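Local structure of Rab GDP-dissociation inhibitor (Saccharomyces cerevisiae, 2BCG) at residues E49-F62 with R72-L86. The protein inhibits GDP release from the Rab GTPase Sec4, is essential in the yeast secretory pathway, and extracts GDP-bound Ypt7 from vacuolar membranes. Sequence-based numbering, arbitrary orientation. Where two conformers were deposited one is given.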
loop_
_atom_site.group_PDB
_atom_site.type_symbol
_atom_site.label_atom_id
_atom_site.label_comp_id
_atom_site.label_asym_id
_atom_site.label_seq_id
_atom_site.Cartn_x
_atom_site.Cartn_y
_atom_site.Cartn_z
ATOM N N GLU A 49 -3.184 10.779 3.621
ATOM C CA GLU A 49 -3.540 10.610 5.035
ATOM C C GLU A 49 -3.356 9.187 5.582
ATOM O O GLU A 49 -3.309 8.983 6.816
ATOM C CB GLU A 49 -4.970 11.094 5.279
ATOM C CG GLU A 49 -5.118 12.609 5.185
ATOM C CD GLU A 49 -4.401 13.340 6.309
ATOM O OE1 GLU A 49 -4.348 12.807 7.439
ATOM O OE2 GLU A 49 -3.890 14.447 6.066
ATOM N N ALA A 50 -3.251 8.206 4.689
ATOM C CA ALA A 50 -3.062 6.830 5.118
ATOM C C ALA A 50 -1.618 6.329 4.863
ATOM O O ALA A 50 -1.394 5.143 4.719
ATOM C CB ALA A 50 -4.076 5.887 4.463
ATOM N N ALA A 51 -0.676 7.264 4.770
ATOM C CA ALA A 51 0.755 6.947 4.674
ATOM C C ALA A 51 1.238 6.096 5.859
ATOM O O ALA A 51 0.619 6.104 6.935
ATOM C CB ALA A 51 1.568 8.245 4.660
ATOM N N SER A 52 2.377 5.437 5.654
ATOM C CA SER A 52 3.148 4.870 6.726
ATOM C C SER A 52 4.369 5.749 6.910
ATOM O O SER A 52 4.985 6.172 5.900
ATOM C CB SER A 52 3.555 3.425 6.400
ATOM O OG SER A 52 2.438 2.576 6.154
ATOM N N VAL A 53 4.738 6.049 8.165
ATOM C CA VAL A 53 5.815 7.007 8.398
ATOM C C VAL A 53 6.889 6.447 9.328
ATOM O O VAL A 53 6.689 5.429 10.014
ATOM C CB VAL A 53 5.240 8.308 8.991
ATOM C CG1 VAL A 53 4.185 8.926 8.036
ATOM C CG2 VAL A 53 4.651 8.055 10.375
ATOM N N THR A 54 8.048 7.105 9.327
ATOM C CA THR A 54 9.117 6.712 10.220
ATOM C C THR A 54 8.838 7.127 11.667
ATOM O O THR A 54 7.916 7.887 11.952
ATOM C CB THR A 54 10.462 7.368 9.820
ATOM O OG1 THR A 54 10.346 8.804 9.951
ATOM C CG2 THR A 54 10.867 6.956 8.424
ATOM N N LEU A 55 9.661 6.613 12.586
ATOM C CA LEU A 55 9.526 6.966 13.975
ATOM C C LEU A 55 9.831 8.441 14.215
ATOM O O LEU A 55 9.079 9.119 14.904
ATOM C CB LEU A 55 10.340 6.011 14.851
ATOM C CG LEU A 55 10.141 6.062 16.355
ATOM C CD1 LEU A 55 8.653 5.969 16.780
ATOM C CD2 LEU A 55 10.879 4.881 16.889
ATOM N N SER A 56 10.884 8.954 13.587
ATOM C CA SER A 56 11.144 10.404 13.729
ATOM C C SER A 56 9.948 11.244 13.268
ATOM O O SER A 56 9.556 12.222 13.948
ATOM C CB SER A 56 12.474 10.837 13.091
ATOM O OG SER A 56 12.450 10.576 11.704
ATOM N N GLN A 57 9.318 10.840 12.150
ATOM C CA GLN A 57 8.102 11.521 11.698
ATOM C C GLN A 57 6.919 11.412 12.638
ATOM O O GLN A 57 6.096 12.320 12.770
ATOM C CB GLN A 57 7.699 11.044 10.298
ATOM C CG GLN A 57 8.232 11.933 9.249
ATOM C CD GLN A 57 7.845 13.412 9.496
ATOM O OE1 GLN A 57 6.657 13.755 9.696
ATOM N NE2 GLN A 57 8.856 14.285 9.522
ATOM N N LEU A 58 6.819 10.264 13.307
ATOM C CA LEU A 58 5.804 10.110 14.301
ATOM C C LEU A 58 5.978 11.142 15.443
ATOM O O LEU A 58 4.990 11.691 15.946
ATOM C CB LEU A 58 5.845 8.667 14.814
ATOM C CG LEU A 58 4.568 7.915 15.053
ATOM C CD1 LEU A 58 3.591 7.932 13.882
ATOM C CD2 LEU A 58 4.929 6.512 15.466
ATOM N N TYR A 59 7.226 11.359 15.892
ATOM C CA TYR A 59 7.483 12.363 16.937
ATOM C C TYR A 59 7.171 13.759 16.448
ATOM O O TYR A 59 6.571 14.565 17.154
ATOM C CB TYR A 59 8.937 12.276 17.431
ATOM C CG TYR A 59 9.152 11.218 18.497
ATOM C CD1 TYR A 59 8.977 11.525 19.858
ATOM C CD2 TYR A 59 9.480 9.899 18.153
ATOM C CE1 TYR A 59 9.148 10.536 20.842
ATOM C CE2 TYR A 59 9.649 8.910 19.125
ATOM C CZ TYR A 59 9.495 9.249 20.473
ATOM O OH TYR A 59 9.650 8.268 21.419
ATOM N N GLU A 60 7.573 14.038 15.207
ATOM C CA GLU A 60 7.317 15.361 14.627
ATOM C C GLU A 60 5.831 15.669 14.555
ATOM O O GLU A 60 5.394 16.785 14.840
ATOM C CB GLU A 60 7.937 15.474 13.225
ATOM C CG GLU A 60 9.447 15.544 13.231
ATOM C CD GLU A 60 10.022 16.743 14.023
ATOM O OE1 GLU A 60 9.459 17.868 13.951
ATOM O OE2 GLU A 60 11.049 16.533 14.716
ATOM N N LYS A 61 5.043 14.654 14.217
ATOM C CA LYS A 61 3.624 14.817 14.030
ATOM C C LYS A 61 2.813 14.874 15.328
ATOM O O LYS A 61 1.809 15.604 15.403
ATOM C CB LYS A 61 3.128 13.651 13.170
ATOM C CG LYS A 61 1.998 13.956 12.269
ATOM C CD LYS A 61 1.887 12.849 11.190
ATOM C CE LYS A 61 0.776 13.185 10.204
ATOM N NZ LYS A 61 -0.537 13.244 10.935
ATOM N N PHE A 62 3.195 14.073 16.336
ATOM C CA PHE A 62 2.283 13.846 17.463
ATOM C C PHE A 62 2.820 14.255 18.834
ATOM O O PHE A 62 2.087 14.134 19.829
ATOM C CB PHE A 62 1.841 12.377 17.519
ATOM C CG PHE A 62 1.074 11.919 16.317
ATOM C CD1 PHE A 62 -0.237 12.352 16.089
ATOM C CD2 PHE A 62 1.642 11.022 15.435
ATOM C CE1 PHE A 62 -0.955 11.930 14.964
ATOM C CE2 PHE A 62 0.928 10.582 14.294
ATOM C CZ PHE A 62 -0.375 11.018 14.080
ATOM N N ARG A 72 16.384 8.261 20.490
ATOM C CA ARG A 72 15.442 7.493 19.666
ATOM C C ARG A 72 16.058 6.168 19.231
ATOM O O ARG A 72 15.446 5.113 19.393
ATOM C CB ARG A 72 15.006 8.327 18.453
ATOM C CG ARG A 72 13.754 7.796 17.718
ATOM C CD ARG A 72 13.395 8.651 16.499
ATOM N NE ARG A 72 14.500 8.727 15.542
ATOM C CZ ARG A 72 15.093 9.852 15.149
ATOM N NH1 ARG A 72 14.690 11.038 15.602
ATOM N NH2 ARG A 72 16.087 9.784 14.279
ATOM N N GLU A 73 17.285 6.225 18.707
ATOM C CA GLU A 73 17.945 5.011 18.233
ATOM C C GLU A 73 18.273 4.040 19.362
ATOM O O GLU A 73 18.112 2.833 19.203
ATOM C CB GLU A 73 19.151 5.327 17.334
ATOM C CG GLU A 73 18.732 6.133 16.088
ATOM C CD GLU A 73 19.816 6.278 15.028
ATOM O OE1 GLU A 73 19.450 6.502 13.847
ATOM O OE2 GLU A 73 21.017 6.180 15.371
ATOM N N SER A 74 18.697 4.550 20.517
ATOM C CA SER A 74 18.971 3.649 21.633
ATOM C C SER A 74 17.719 2.916 22.127
ATOM O O SER A 74 17.782 1.735 22.482
ATOM C CB SER A 74 19.694 4.374 22.785
ATOM O OG SER A 74 18.885 5.399 23.332
ATOM N N LYS A 75 16.569 3.601 22.103
ATOM C CA LYS A 75 15.304 3.024 22.567
ATOM C C LYS A 75 14.641 2.155 21.493
ATOM O O LYS A 75 14.065 1.100 21.787
ATOM C CB LYS A 75 14.366 4.164 22.974
ATOM C CG LYS A 75 13.386 3.848 24.072
ATOM C CD LYS A 75 12.722 5.121 24.605
ATOM C CE LYS A 75 13.632 5.882 25.575
ATOM N NZ LYS A 75 12.865 6.738 26.534
ATOM N N PHE A 76 14.730 2.593 20.238
ATOM C CA PHE A 76 13.906 1.983 19.189
ATOM C C PHE A 76 14.615 1.466 17.956
ATOM O O PHE A 76 13.967 0.912 17.068
ATOM C CB PHE A 76 12.837 2.977 18.754
ATOM C CG PHE A 76 11.909 3.361 19.853
ATOM C CD1 PHE A 76 11.070 2.409 20.419
ATOM C CD2 PHE A 76 11.862 4.681 20.318
ATOM C CE1 PHE A 76 10.197 2.751 21.443
ATOM C CE2 PHE A 76 10.959 5.037 21.351
ATOM C CZ PHE A 76 10.149 4.066 21.907
ATOM N N GLY A 77 15.936 1.640 17.889
ATOM C CA GLY A 77 16.687 1.272 16.689
ATOM C C GLY A 77 16.584 2.291 15.567
ATOM O O GLY A 77 16.108 3.418 15.759
ATOM N N LYS A 78 17.035 1.878 14.380
ATOM C CA LYS A 78 17.116 2.757 13.205
ATOM C C LYS A 78 15.754 3.111 12.577
ATOM O O LYS A 78 14.871 2.247 12.479
ATOM C CB LYS A 78 18.037 2.123 12.150
ATOM C CG LYS A 78 19.537 2.078 12.564
ATOM C CD LYS A 78 20.275 3.351 12.115
ATOM C CE LYS A 78 21.815 3.185 12.120
ATOM N NZ LYS A 78 22.504 3.425 13.451
ATOM N N ASP A 79 15.606 4.379 12.168
ATOM C CA ASP A 79 14.393 4.921 11.548
ATOM C C ASP A 79 13.969 4.036 10.372
ATOM O O ASP A 79 12.776 3.870 10.109
ATOM C CB ASP A 79 14.645 6.351 11.027
ATOM C CG ASP A 79 13.624 7.393 11.526
ATOM O OD1 ASP A 79 13.612 8.499 10.942
ATOM O OD2 ASP A 79 12.864 7.163 12.483
ATOM N N ARG A 80 14.944 3.460 9.663
ATOM C CA ARG A 80 14.624 2.672 8.457
ATOM C C ARG A 80 13.781 1.418 8.760
ATOM O O ARG A 80 13.101 0.895 7.873
ATOM C CB ARG A 80 15.891 2.287 7.670
ATOM C CG ARG A 80 17.023 1.639 8.489
ATOM C CD ARG A 80 18.258 1.351 7.589
ATOM N NE ARG A 80 18.533 2.444 6.649
ATOM C CZ ARG A 80 19.298 3.503 6.909
ATOM N NH1 ARG A 80 19.904 3.629 8.083
ATOM N NH2 ARG A 80 19.469 4.443 5.988
ATOM N N ASP A 81 13.834 0.927 9.996
ATOM C CA ASP A 81 13.065 -0.232 10.414
ATOM C C ASP A 81 11.571 0.055 10.688
ATOM O O ASP A 81 10.776 -0.873 10.909
ATOM C CB ASP A 81 13.641 -0.800 11.719
ATOM C CG ASP A 81 14.940 -1.563 11.518
ATOM O OD1 ASP A 81 15.427 -2.125 12.539
ATOM O OD2 ASP A 81 15.461 -1.600 10.377
ATOM N N TRP A 82 11.201 1.328 10.701
ATOM C CA TRP A 82 9.854 1.723 11.142
ATOM C C TRP A 82 9.029 2.232 9.961
ATOM O O TRP A 82 9.469 3.149 9.261
ATOM C CB TRP A 82 9.963 2.790 12.239
ATOM C CG TRP A 82 10.563 2.258 13.525
ATOM C CD1 TRP A 82 11.901 2.091 13.814
ATOM C CD2 TRP A 82 9.845 1.796 14.666
ATOM N NE1 TRP A 82 12.054 1.528 15.067
ATOM C CE2 TRP A 82 10.808 1.375 15.632
ATOM C CE3 TRP A 82 8.480 1.723 14.992
ATOM C CZ2 TRP A 82 10.434 0.870 16.879
ATOM C CZ3 TRP A 82 8.112 1.222 16.229
ATOM C CH2 TRP A 82 9.082 0.801 17.161
ATOM N N ASN A 83 7.844 1.645 9.781
ATOM C CA ASN A 83 6.898 2.048 8.733
ATOM C C ASN A 83 5.535 1.977 9.410
ATOM O O ASN A 83 4.871 0.949 9.395
ATOM C CB ASN A 83 6.923 1.075 7.550
ATOM C CG ASN A 83 8.268 1.051 6.865
ATOM O OD1 ASN A 83 8.624 2.008 6.178
ATOM N ND2 ASN A 83 9.040 -0.027 7.074
ATOM N N VAL A 84 5.174 3.059 10.067
ATOM C CA VAL A 84 4.032 3.047 10.950
ATOM C C VAL A 84 2.806 3.660 10.289
ATOM O O VAL A 84 2.826 4.845 9.944
ATOM C CB VAL A 84 4.359 3.829 12.240
ATOM C CG1 VAL A 84 3.155 3.815 13.192
ATOM C CG2 VAL A 84 5.649 3.312 12.868
ATOM N N ASP A 85 1.766 2.846 10.109
ATOM C CA ASP A 85 0.506 3.327 9.522
ATOM C C ASP A 85 -0.053 4.477 10.358
ATOM O O ASP A 85 -0.146 4.405 11.600
ATOM C CB ASP A 85 -0.539 2.208 9.502
ATOM C CG ASP A 85 -0.130 1.024 8.659
ATOM O OD1 ASP A 85 0.693 1.166 7.723
ATOM O OD2 ASP A 85 -0.662 -0.074 8.951
ATOM N N LEU A 86 -0.483 5.531 9.673
ATOM C CA LEU A 86 -1.218 6.584 10.365
ATOM C C LEU A 86 -2.689 6.194 10.567
ATOM O O LEU A 86 -3.333 6.650 11.509
ATOM C CB LEU A 86 -1.123 7.868 9.550
ATOM C CG LEU A 86 0.301 8.480 9.401
ATOM C CD1 LEU A 86 0.276 9.669 8.463
ATOM C CD2 LEU A 86 0.822 8.953 10.728
HETATM O O HOH W 1 7.601 4.459 6.076
#
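The carboxylate of Asp79 grips the first turn of helix 55-62 with both oxygens: OD2 takes Ser56 N at 2.9 Å on its syn lone pair, while OD1 receives a very short bond from Ser56 OG (2.5 Å). With chi1 at 62°, Ser56 OG lies between its own backbone N and carbonyl carbon and faces the acid. Arg72 lays one guanidinium face over Ser56 CB; its NE makes a long ion pair with Asp79 OD2, which lies well out of the guanidinium plane, so no N-H points at it. With an alanine here instead of Asp79, Ser56 N and OG would probably lose their shared acceptor, and Arg72 the nearby negative charge. At the other end, strands 52-53 and 84-85 form a two-stranded antiparallel sheet, with Val53 and Val84 its hydrogen-bonded pair, and Leu86 N reaches Ala51 O. Ser52 OG donates to Asp85 OD1 (2.7 Å); the other oxygen of that acid is held by Tyr236. Between these polar ends, Leu55 CD2 sits over the Trp82 five-membered ring, 3.9 Å from its centroid, and presses on Phe76 CB at 3.3 Å. Leu58 CD2 meets Val84 CG1, and Leu86 CD2 touches the Phe62 ring at its edge. Strands 303-317 and 391-402 of the large mixed sheet back this apolar layer through Ile314 and Phe393. Helix 55-62 is thus held at its N-terminus by hydrogen bonds to a carboxylate whose charge probably also suits the helix start, and along its inner side by hydrophobic packing.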